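Local coordinates for oxalate biosynthetic component 1 (Burkholderia thailandensis, PDB 5IKY), which makes oxalate under quorum-sensing control, as a bifunctional enzyme that combines a serine hydrolase with an additional lyase activity, at residues Y64-P69 with R155-L160; I60-G65 with P107-P112; K25-A30 with N50-V55. All coordinates share one frame; numbering follows the deposited sequence.

Contact 1. Residues Y64-P69 with R155-L160; sequences YGYDAP and RIHTYL
Tyr64 and Ile156 form an antiparallel hydrogen-bonded pair, and two backbone bonds establish it. Tyr64 N donates to Ile156 O over 2.8 Å, and Ile156 N returns a bond to Tyr64 O over 3.1 Å. The two side chains share a face of the sheet, where Tyr64 CB meets Ile156 CG2 at 4.0 Å. That touch is confined to the root of the tyrosine: with CG anti to the backbone N (chi1 -177°), its ring leads away from Ile156 toward Ser108.

Aromatic and apolar packing centres on Tyr66, whose ring turns back over the strand after the chain has passed Gly65 with a positive phi. His157 directs its edge at one face of this ring; a centroid separation of 5.2 Å and planes at 82° define a T-shaped pair. Against the opposite face lies the aliphatic arm of Arg155, extended from CG to NE, with CD above the ring toward its rim. At the ring edge, near its plane, Tyr66 CD2 is 3.3 Å from Ile156 O. The ring is therefore held between two neighbours of Ile156, and its hydroxyl is bonded to Leu22 O.

Charge contributes little across the contact. Arg155 CZ is 5.3 Å from the centroid of the Tyr66 ring, a long separation that allows at most a weak cation-pi attraction; the guanidinium stands at 89° to the ring plane. Gly65 O lies over the guanidinium face, 3.3 Å from Arg155 NH2, at an angle too poor for a hydrogen bond. Asn243 serves both groups instead, accepting from Arg155 NH2 and donating to Gly65 O.

Together these features mark the end of an antiparallel strand pair: strand 60-64 finishes against the start of strand 156-160, an outer strand of a three-stranded sheet in the N-terminal domain.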
loop_
_atom_site.group_PDB
_atom_site.type_symbol
_atom_site.label_atom_id
_atom_site.label_comp_id
_atom_site.label_asym_id
_atom_site.label_seq_id
_atom_site.Cartn_x
_atom_site.Cartn_y
_atom_site.Cartn_z
ATOM N N TYR A 64 21.161 -7.788 32.358
ATOM C CA TYR A 64 20.099 -8.282 33.226
ATOM C C TYR A 64 19.300 -9.378 32.527
ATOM O O TYR A 64 18.789 -9.177 31.424
ATOM C CB TYR A 64 19.164 -7.145 33.652
ATOM C CG TYR A 64 18.075 -7.574 34.613
ATOM C CD1 TYR A 64 18.327 -7.683 35.973
ATOM C CD2 TYR A 64 16.793 -7.865 34.159
ATOM C CE1 TYR A 64 17.334 -8.073 36.858
ATOM C CE2 TYR A 64 15.796 -8.255 35.035
ATOM C CZ TYR A 64 16.073 -8.357 36.381
ATOM O OH TYR A 64 15.084 -8.744 37.255
ATOM N N GLY A 65 19.208 -10.539 33.169
ATOM C CA GLY A 65 18.353 -11.616 32.701
ATOM C C GLY A 65 19.035 -12.714 31.907
ATOM O O GLY A 65 18.364 -13.588 31.364
ATOM N N TYR A 66 20.363 -12.693 31.848
ATOM C CA TYR A 66 21.088 -13.631 30.991
ATOM C C TYR A 66 21.912 -14.668 31.752
ATOM O O TYR A 66 22.720 -15.379 31.152
ATOM C CB TYR A 66 22.000 -12.862 30.032
ATOM C CG TYR A 66 21.260 -12.253 28.869
ATOM C CD1 TYR A 66 20.993 -12.998 27.728
ATOM C CD2 TYR A 66 20.817 -10.940 28.912
ATOM C CE1 TYR A 66 20.313 -12.451 26.661
ATOM C CE2 TYR A 66 20.136 -10.382 27.848
ATOM C CZ TYR A 66 19.885 -11.143 26.725
ATOM O OH TYR A 66 19.206 -10.595 25.660
ATOM N N ASP A 67 21.702 -14.760 33.063
ATOM C CA ASP A 67 22.461 -15.688 33.894
ATOM C C ASP A 67 21.941 -17.122 33.800
ATOM O O ASP A 67 20.749 -17.354 33.611
ATOM C CB ASP A 67 22.441 -15.233 35.355
ATOM C CG ASP A 67 23.159 -13.915 35.570
ATOM O OD1 ASP A 67 24.250 -13.727 34.993
ATOM O OD2 ASP A 67 22.633 -13.064 36.318
ATOM N N ALA A 68 22.856 -18.076 33.934
ATOM C CA ALA A 68 22.515 -19.493 34.004
ATOM C C ALA A 68 23.510 -20.190 34.927
ATOM O O ALA A 68 24.680 -19.811 34.968
ATOM C CB ALA A 68 22.526 -20.120 32.620
ATOM N N PRO A 69 23.056 -21.205 35.676
ATOM C CA PRO A 69 23.968 -21.855 36.621
ATOM C C PRO A 69 25.088 -22.598 35.905
ATOM O O PRO A 69 24.883 -23.116 34.808
ATOM C CB PRO A 69 23.061 -22.827 37.378
ATOM C CG PRO A 69 21.960 -23.125 36.427
ATOM C CD PRO A 69 21.734 -21.853 35.653
ATOM N N ARG A 155 14.978 -7.984 28.812
ATOM C CA ARG A 155 16.348 -8.407 29.065
ATOM C C ARG A 155 17.275 -7.343 28.505
ATOM O O ARG A 155 16.867 -6.545 27.661
ATOM C CB ARG A 155 16.653 -9.755 28.411
ATOM C CG ARG A 155 15.919 -10.950 28.986
ATOM C CD ARG A 155 16.223 -12.184 28.148
ATOM N NE ARG A 155 15.622 -13.398 28.689
ATOM C CZ ARG A 155 16.262 -14.558 28.799
ATOM N NH1 ARG A 155 15.640 -15.618 29.300
ATOM N NH2 ARG A 155 17.524 -14.658 28.405
ATOM N N ILE A 156 18.519 -7.326 28.965
ATOM C CA ILE A 156 19.510 -6.438 28.379
ATOM C C ILE A 156 20.912 -7.002 28.569
ATOM O O ILE A 156 21.199 -7.677 29.556
ATOM C CB ILE A 156 19.423 -5.006 28.968
ATOM C CG1 ILE A 156 20.196 -4.018 28.086
ATOM C CG2 ILE A 156 19.908 -4.973 30.410
ATOM C CD1 ILE A 156 19.956 -2.569 28.429
ATOM N N HIS A 157 21.770 -6.742 27.591
ATOM C CA HIS A 157 23.153 -7.184 27.627
ATOM C C HIS A 157 23.974 -6.303 26.695
ATOM O O HIS A 157 24.400 -6.735 25.626
ATOM C CB HIS A 157 23.265 -8.655 27.232
ATOM C CG HIS A 157 24.462 -9.344 27.808
ATOM N ND1 HIS A 157 25.730 -9.194 27.290
ATOM C CD2 HIS A 157 24.584 -10.175 28.870
ATOM C CE1 HIS A 157 26.580 -9.913 28.001
ATOM N NE2 HIS A 157 25.911 -10.517 28.966
ATOM N N THR A 158 24.180 -5.058 27.111
ATOM C CA THR A 158 24.875 -4.073 26.292
ATOM C C THR A 158 26.261 -3.774 26.849
ATOM O O THR A 158 26.412 -3.447 28.025
ATOM C CB THR A 158 24.068 -2.766 26.190
ATOM O OG1 THR A 158 22.883 -2.999 25.419
ATOM C CG2 THR A 158 24.889 -1.686 25.519
ATOM N N TYR A 159 27.269 -3.885 25.990
ATOM C CA TYR A 159 28.656 -3.708 26.402
ATOM C C TYR A 159 29.352 -2.634 25.572
ATOM O O TYR A 159 29.055 -2.457 24.392
ATOM C CB TYR A 159 29.406 -5.039 26.290
ATOM C CG TYR A 159 30.905 -4.945 26.480
ATOM C CD1 TYR A 159 31.752 -4.772 25.393
ATOM C CD2 TYR A 159 31.474 -5.041 27.742
ATOM C CE1 TYR A 159 33.117 -4.690 25.554
ATOM C CE2 TYR A 159 32.842 -4.960 27.915
ATOM C CZ TYR A 159 33.657 -4.784 26.816
ATOM O OH TYR A 159 35.019 -4.702 26.979
ATOM N N LEU A 160 30.279 -1.919 26.202
ATOM C CA LEU A 160 31.115 -0.955 25.499
ATOM C C LEU A 160 32.583 -1.242 25.787
ATOM O O LEU A 160 32.966 -1.463 26.935
ATOM C CB LEU A 160 30.761 0.477 25.905
ATOM C CG LEU A 160 29.407 0.999 25.422
ATOM C CD1 LEU A 160 29.143 2.400 25.949
ATOM C CD2 LEU A 160 29.343 0.978 23.910
#

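Contact 2. Residues I60-G65 with P107-P112; sequences IVREYG and PSLAQP
Arg62 reaches Pro107 with both terminal nitrogens, end-on, and they converge on a single carbonyl oxygen. NH1 of Arg62 lies 3.1 Å from Pro107 O and NH2 of Arg62 3.0 Å from the same atom, with the oxygen close to the guanidinium plane. Seen from the carbonyl, the two donors differ: NH1 is tilted only 16° from the carbonyl plane, whereas NH2 stands 60° out of it and does not lie on a lone pair. A bend at chi2 (72°) turns the end of the arginine toward the loop, although the side chain does not start out pointing at it. NH2 of Arg62 also makes a weak bond to Ser108 O at 3.4 Å, and Leu109 CD2 comes within 3.7 Å of the same nitrogen.

The other close-packed element is the Tyr64 ring, which lies against the loop backbone. Ser108 CA sits over one face, 3.7 Å from the centroid of the Tyr64 ring and near its normal, a CH-pi contact; Leu109 N lies over the same face. Leu109 slides past the tyrosine in the opposite sense, with CG at 4.1 Å from Tyr64 CD2.

Packing thins outward. At the phenol end the nearest atom of this loop to Tyr64 OH is a carbon, Ser108 CB at 3.6 Å, and Pro107 and Ser108 are themselves exposed. From Ala110 to Pro112 the chain makes no contact with strand 60-64 and runs along the surface.

Arg62 itself is buried, with Trp184 and Ser106 also touching its side chain. A cationic group thus meets neutral carbonyl oxygens across this contact, and its charge would be expected to polarise the Pro107 carbonyl. The chemistry implies recognition of the loop through its main chain, by guanidinium bonds and one aromatic face, rather than through the loop's own polar side chains.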
loop_
_atom_site.group_PDB
_atom_site.type_symbol
_atom_site.label_atom_id
_atom_site.label_comp_id
_atom_site.label_asym_id
_atom_site.label_seq_id
_atom_site.Cartn_x
_atom_site.Cartn_y
_atom_site.Cartn_z
ATOM N N ILE A 60 32.646 -1.393 30.013
ATOM C CA ILE A 60 31.466 -1.350 30.873
ATOM C C ILE A 60 30.308 -2.142 30.274
ATOM O O ILE A 60 30.215 -2.291 29.056
ATOM C CB ILE A 60 31.002 0.096 31.131
ATOM C CG1 ILE A 60 30.601 0.771 29.821
ATOM C CG2 ILE A 60 32.094 0.891 31.827
ATOM C CD1 ILE A 60 30.160 2.201 29.991
ATOM N N VAL A 61 29.428 -2.649 31.133
ATOM C CA VAL A 61 28.302 -3.457 30.674
ATOM C C VAL A 61 27.012 -3.136 31.431
ATOM O O VAL A 61 27.036 -2.765 32.607
ATOM C CB VAL A 61 28.608 -4.971 30.805
ATOM C CG1 VAL A 61 28.529 -5.421 32.255
ATOM C CG2 VAL A 61 27.665 -5.793 29.939
ATOM N N ARG A 62 25.889 -3.255 30.731
ATOM C CA ARG A 62 24.569 -3.165 31.341
ATOM C C ARG A 62 23.817 -4.454 31.047
ATOM O O ARG A 62 23.250 -4.618 29.965
ATOM C CB ARG A 62 23.796 -1.955 30.811
ATOM C CG ARG A 62 22.385 -1.817 31.370
ATOM C CD ARG A 62 22.388 -1.391 32.831
ATOM N NE ARG A 62 21.033 -1.177 33.338
ATOM C CZ ARG A 62 20.364 -2.052 34.081
ATOM N NH1 ARG A 62 20.927 -3.204 34.420
ATOM N NH2 ARG A 62 19.134 -1.773 34.493
ATOM N N GLU A 63 23.828 -5.377 32.003
ATOM C CA GLU A 63 23.238 -6.692 31.789
ATOM C C GLU A 63 22.149 -7.017 32.802
ATOM O O GLU A 63 22.206 -6.583 33.951
ATOM C CB GLU A 63 24.320 -7.774 31.835
ATOM C CG GLU A 63 25.069 -7.853 33.155
ATOM C CD GLU A 63 25.940 -9.091 33.252
ATOM O OE1 GLU A 63 25.630 -10.092 32.570
ATOM O OE2 GLU A 63 26.933 -9.065 34.010
ATOM N N TYR A 64 21.161 -7.788 32.358
ATOM C CA TYR A 64 20.099 -8.282 33.226
ATOM C C TYR A 64 19.300 -9.378 32.527
ATOM O O TYR A 64 18.789 -9.177 31.424
ATOM C CB TYR A 64 19.164 -7.145 33.652
ATOM C CG TYR A 64 18.075 -7.574 34.613
ATOM C CD1 TYR A 64 18.327 -7.683 35.973
ATOM C CD2 TYR A 64 16.793 -7.865 34.159
ATOM C CE1 TYR A 64 17.334 -8.073 36.858
ATOM C CE2 TYR A 64 15.796 -8.255 35.035
ATOM C CZ TYR A 64 16.073 -8.357 36.381
ATOM O OH TYR A 64 15.084 -8.744 37.255
ATOM N N GLY A 65 19.208 -10.539 33.169
ATOM C CA GLY A 65 18.353 -11.616 32.701
ATOM C C GLY A 65 19.035 -12.714 31.907
ATOM O O GLY A 65 18.364 -13.588 31.364
ATOM N N PRO A 107 20.464 -3.745 38.543
ATOM C CA PRO A 107 19.097 -3.210 38.542
ATOM C C PRO A 107 18.221 -3.853 37.472
ATOM O O PRO A 107 18.691 -4.114 36.364
ATOM C CB PRO A 107 19.305 -1.724 38.244
ATOM C CG PRO A 107 20.648 -1.428 38.787
ATOM C CD PRO A 107 21.470 -2.667 38.554
ATOM N N SER A 108 16.962 -4.108 37.811
ATOM C CA SER A 108 16.021 -4.703 36.875
ATOM C C SER A 108 15.634 -3.708 35.791
ATOM O O SER A 108 16.048 -2.551 35.821
ATOM C CB SER A 108 14.769 -5.190 37.603
ATOM O OG SER A 108 13.922 -4.101 37.926
ATOM N N LEU A 109 14.829 -4.165 34.840
ATOM C CA LEU A 109 14.348 -3.303 33.770
ATOM C C LEU A 109 12.900 -2.889 33.987
ATOM O O LEU A 109 12.123 -2.812 33.035
ATOM C CB LEU A 109 14.494 -4.006 32.421
ATOM C CG LEU A 109 15.927 -4.402 32.066
ATOM C CD1 LEU A 109 15.959 -5.149 30.759
ATOM C CD2 LEU A 109 16.809 -3.169 31.999
ATOM N N ALA A 110 12.545 -2.630 35.243
ATOM C CA ALA A 110 11.198 -2.189 35.595
ATOM C C ALA A 110 10.884 -0.887 34.906
ATOM O O ALA A 110 9.746 -0.589 34.579
ATOM C CB ALA A 110 11.068 -2.020 37.095
ATOM N N GLN A 111 11.942 -0.125 34.684
ATOM C CA GLN A 111 11.844 1.198 34.109
ATOM C C GLN A 111 12.948 1.262 33.041
ATOM O O GLN A 111 14.114 0.978 33.336
ATOM C CB GLN A 111 11.892 2.193 35.280
ATOM C CG GLN A 111 10.816 3.337 35.415
ATOM C CD GLN A 111 9.319 3.009 34.970
ATOM O OE1 GLN A 111 8.424 3.891 35.039
ATOM N NE2 GLN A 111 9.143 1.882 34.284
ATOM N N PRO A 112 12.538 1.498 31.765
ATOM C CA PRO A 112 13.461 1.360 30.624
ATOM C C PRO A 112 14.740 2.164 30.782
ATOM O O PRO A 112 14.652 3.320 31.174
ATOM C CB PRO A 112 12.649 1.888 29.443
ATOM C CG PRO A 112 11.247 1.669 29.810
ATOM C CD PRO A 112 11.164 1.823 31.319
#

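Contact 3. Residues K25-A30 with N50-V55; sequences KFIPHA and NGWEAV
Phe26 and Trp52 mark the nearest approach of the two backbones, yet their CA atoms are 8.7 Å apart and no hydrogen bond crosses between the segments, because strand 190-192 lies between strands 26-28 and 53-55 and pairs with both. Ile27 bonds to His191 and Val55 to Gly190 through the main chain.

The side chains span the gap. Trp52 points toward 25-30 and, with CG beside the backbone N (chi1 -70°), brings the six-membered end of its indole to the Lys25-Phe26 peptide. Trp52 CH2 is 3.7 Å from Lys25 C, and Trp52 CZ3 is 3.8 Å from Phe26 N, which lies at the ring edge, near its plane. Ile27 crosses the indole at about a right angle: CD1 lies over one face, while CG1 comes to 3.9 Å from Trp52 CZ3. Leu47 of helix 37-49 touches both Ile27 and Trp52, so the helix closes over the same apolar patch.

A second, smaller touch involves the Phe26 ring, whose edge atom CE1 meets Val55 CG1 at 4.0 Å, the methyl lying near the ring plane. Phe26 is further held by stacking on Tyr159.

Both outer strands run antiparallel to strand 190-192 and hence parallel to each other, and helix 37-49 lies in the connection between them. This is the topology of a split beta-alpha-beta unit, a crossover with a third strand inserted, in which Trp52 and Ile27 pack between the small sheet and its helix.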
loop_
_atom_site.group_PDB
_atom_site.type_symbol
_atom_site.label_atom_id
_atom_site.label_comp_id
_atom_site.label_asym_id
_atom_site.label_seq_id
_atom_site.Cartn_x
_atom_site.Cartn_y
_atom_site.Cartn_z
ATOM N N LYS A 25 26.309 -9.737 24.288
ATOM C CA LYS A 25 27.259 -9.009 23.456
ATOM C C LYS A 25 28.651 -8.992 24.079
ATOM O O LYS A 25 29.572 -8.370 23.549
ATOM C CB LYS A 25 26.762 -7.583 23.220
ATOM C CG LYS A 25 25.481 -7.514 22.407
ATOM C CD LYS A 25 25.713 -8.001 20.985
ATOM C CE LYS A 25 24.516 -8.775 20.458
ATOM N NZ LYS A 25 23.246 -8.023 20.632
ATOM N N PHE A 26 28.798 -9.680 25.205
ATOM C CA PHE A 26 30.087 -9.772 25.880
ATOM C C PHE A 26 30.218 -11.089 26.628
ATOM O O PHE A 26 29.304 -11.504 27.338
ATOM C CB PHE A 26 30.278 -8.599 26.846
ATOM C CG PHE A 26 31.565 -8.659 27.626
ATOM C CD1 PHE A 26 32.771 -8.341 27.024
ATOM C CD2 PHE A 26 31.565 -9.030 28.962
ATOM C CE1 PHE A 26 33.955 -8.396 27.736
ATOM C CE2 PHE A 26 32.750 -9.087 29.684
ATOM C CZ PHE A 26 33.945 -8.768 29.068
ATOM N N ILE A 27 31.357 -11.749 26.454
ATOM C CA ILE A 27 31.652 -12.968 27.194
ATOM C C ILE A 27 32.947 -12.811 27.977
ATOM O O ILE A 27 34.028 -12.755 27.387
ATOM C CB ILE A 27 31.767 -14.183 26.270
ATOM C CG1 ILE A 27 30.467 -14.378 25.494
ATOM C CG2 ILE A 27 32.092 -15.430 27.079
ATOM C CD1 ILE A 27 30.527 -15.505 24.496
ATOM N N PRO A 28 32.837 -12.730 29.312
ATOM C CA PRO A 28 33.994 -12.601 30.202
ATOM C C PRO A 28 34.987 -13.733 29.994
ATOM O O PRO A 28 34.577 -14.843 29.642
ATOM C CB PRO A 28 33.376 -12.678 31.596
ATOM C CG PRO A 28 31.977 -12.236 31.412
ATOM C CD PRO A 28 31.569 -12.742 30.060
ATOM N N HIS A 29 36.268 -13.455 30.207
ATOM C CA HIS A 29 37.302 -14.465 30.049
ATOM C C HIS A 29 37.003 -15.742 30.835
ATOM O O HIS A 29 37.072 -16.843 30.281
ATOM C CB HIS A 29 38.647 -13.898 30.483
ATOM C CG HIS A 29 39.824 -14.623 29.907
ATOM N ND1 HIS A 29 40.490 -15.617 30.585
ATOM C CD2 HIS A 29 40.506 -14.432 28.753
ATOM C CE1 HIS A 29 41.491 -16.063 29.843
ATOM N NE2 HIS A 29 41.526 -15.354 28.731
ATOM N N ALA A 30 36.660 -15.585 32.113
ATOM C CA ALA A 30 36.386 -16.709 33.015
ATOM C C ALA A 30 35.404 -17.745 32.464
ATOM O O ALA A 30 35.608 -18.946 32.641
ATOM C CB ALA A 30 35.874 -16.180 34.344
ATOM N N ASN A 50 32.932 -15.138 13.760
ATOM C CA ASN A 50 31.639 -14.474 13.642
ATOM C C ASN A 50 31.655 -13.053 14.205
ATOM O O ASN A 50 30.634 -12.553 14.679
ATOM C CB ASN A 50 30.556 -15.301 14.337
ATOM C CG ASN A 50 30.203 -16.566 13.567
ATOM O OD1 ASN A 50 29.239 -16.592 12.799
ATOM N ND2 ASN A 50 30.984 -17.622 13.772
ATOM N N GLY A 51 32.818 -12.411 14.153
ATOM C CA GLY A 51 32.927 -11.004 14.498
ATOM C C GLY A 51 33.385 -10.694 15.912
ATOM O O GLY A 51 33.731 -9.551 16.214
ATOM N N TRP A 52 33.385 -11.697 16.785
ATOM C CA TRP A 52 33.790 -11.485 18.171
ATOM C C TRP A 52 35.272 -11.142 18.271
ATOM O O TRP A 52 36.114 -11.796 17.659
ATOM C CB TRP A 52 33.474 -12.714 19.024
ATOM C CG TRP A 52 32.008 -12.912 19.245
ATOM C CD1 TRP A 52 31.112 -13.446 18.366
ATOM C CD2 TRP A 52 31.263 -12.569 20.420
ATOM N NE1 TRP A 52 29.855 -13.461 18.921
ATOM C CE2 TRP A 52 29.921 -12.928 20.182
ATOM C CE3 TRP A 52 31.600 -11.998 21.651
ATOM C CZ2 TRP A 52 28.915 -12.735 21.129
ATOM C CZ3 TRP A 52 30.600 -11.805 22.590
ATOM C CH2 TRP A 52 29.274 -12.173 22.323
ATOM N N GLU A 53 35.575 -10.104 19.045
ATOM C CA GLU A 53 36.948 -9.648 19.217
ATOM C C GLU A 53 37.386 -9.735 20.671
ATOM O O GLU A 53 36.684 -9.264 21.568
ATOM C CB GLU A 53 37.103 -8.209 18.718
ATOM C CG GLU A 53 36.834 -8.026 17.234
ATOM C CD GLU A 53 36.950 -6.577 16.796
ATOM O OE1 GLU A 53 37.174 -5.707 17.666
ATOM O OE2 GLU A 53 36.815 -6.306 15.583
ATOM N N ALA A 54 38.544 -10.344 20.902
ATOM C CA ALA A 54 39.126 -10.382 22.238
ATOM C C ALA A 54 39.426 -8.958 22.691
ATOM O O ALA A 54 39.853 -8.121 21.895
ATOM C CB ALA A 54 40.383 -11.232 22.256
ATOM N N VAL A 55 39.190 -8.683 23.967
ATOM C CA VAL A 55 39.276 -7.321 24.464
ATOM C C VAL A 55 39.741 -7.319 25.924
ATOM O O VAL A 55 39.316 -8.161 26.719
ATOM C CB VAL A 55 37.906 -6.597 24.302
ATOM C CG1 VAL A 55 36.845 -7.193 25.227
ATOM C CG2 VAL A 55 38.043 -5.106 24.515
#

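How the contacts relate
Contacts 1 and 2 share Tyr64 and Gly65, and their centres are about 8 Å apart. Strand 60-64 joins them and continues along strand 156-160, where Arg62 N lies 2.8 Å from Thr158 O, probably a hydrogen bond. Contact 3 belongs to a separate small sheet, its centre about 14 Å from that of contact 1 and about 19 Å from that of contact 2. Strand 156-160 bridges the two sheets: Tyr159 OH lies 3.6 Å from Val55 CG1, whereas contacts 2 and 3 do not touch. None of these segments supplies the magnesium ligands His227 and Glu477; all three contacts are structural packing, centred about 39 to 43 Å from the chain's centre.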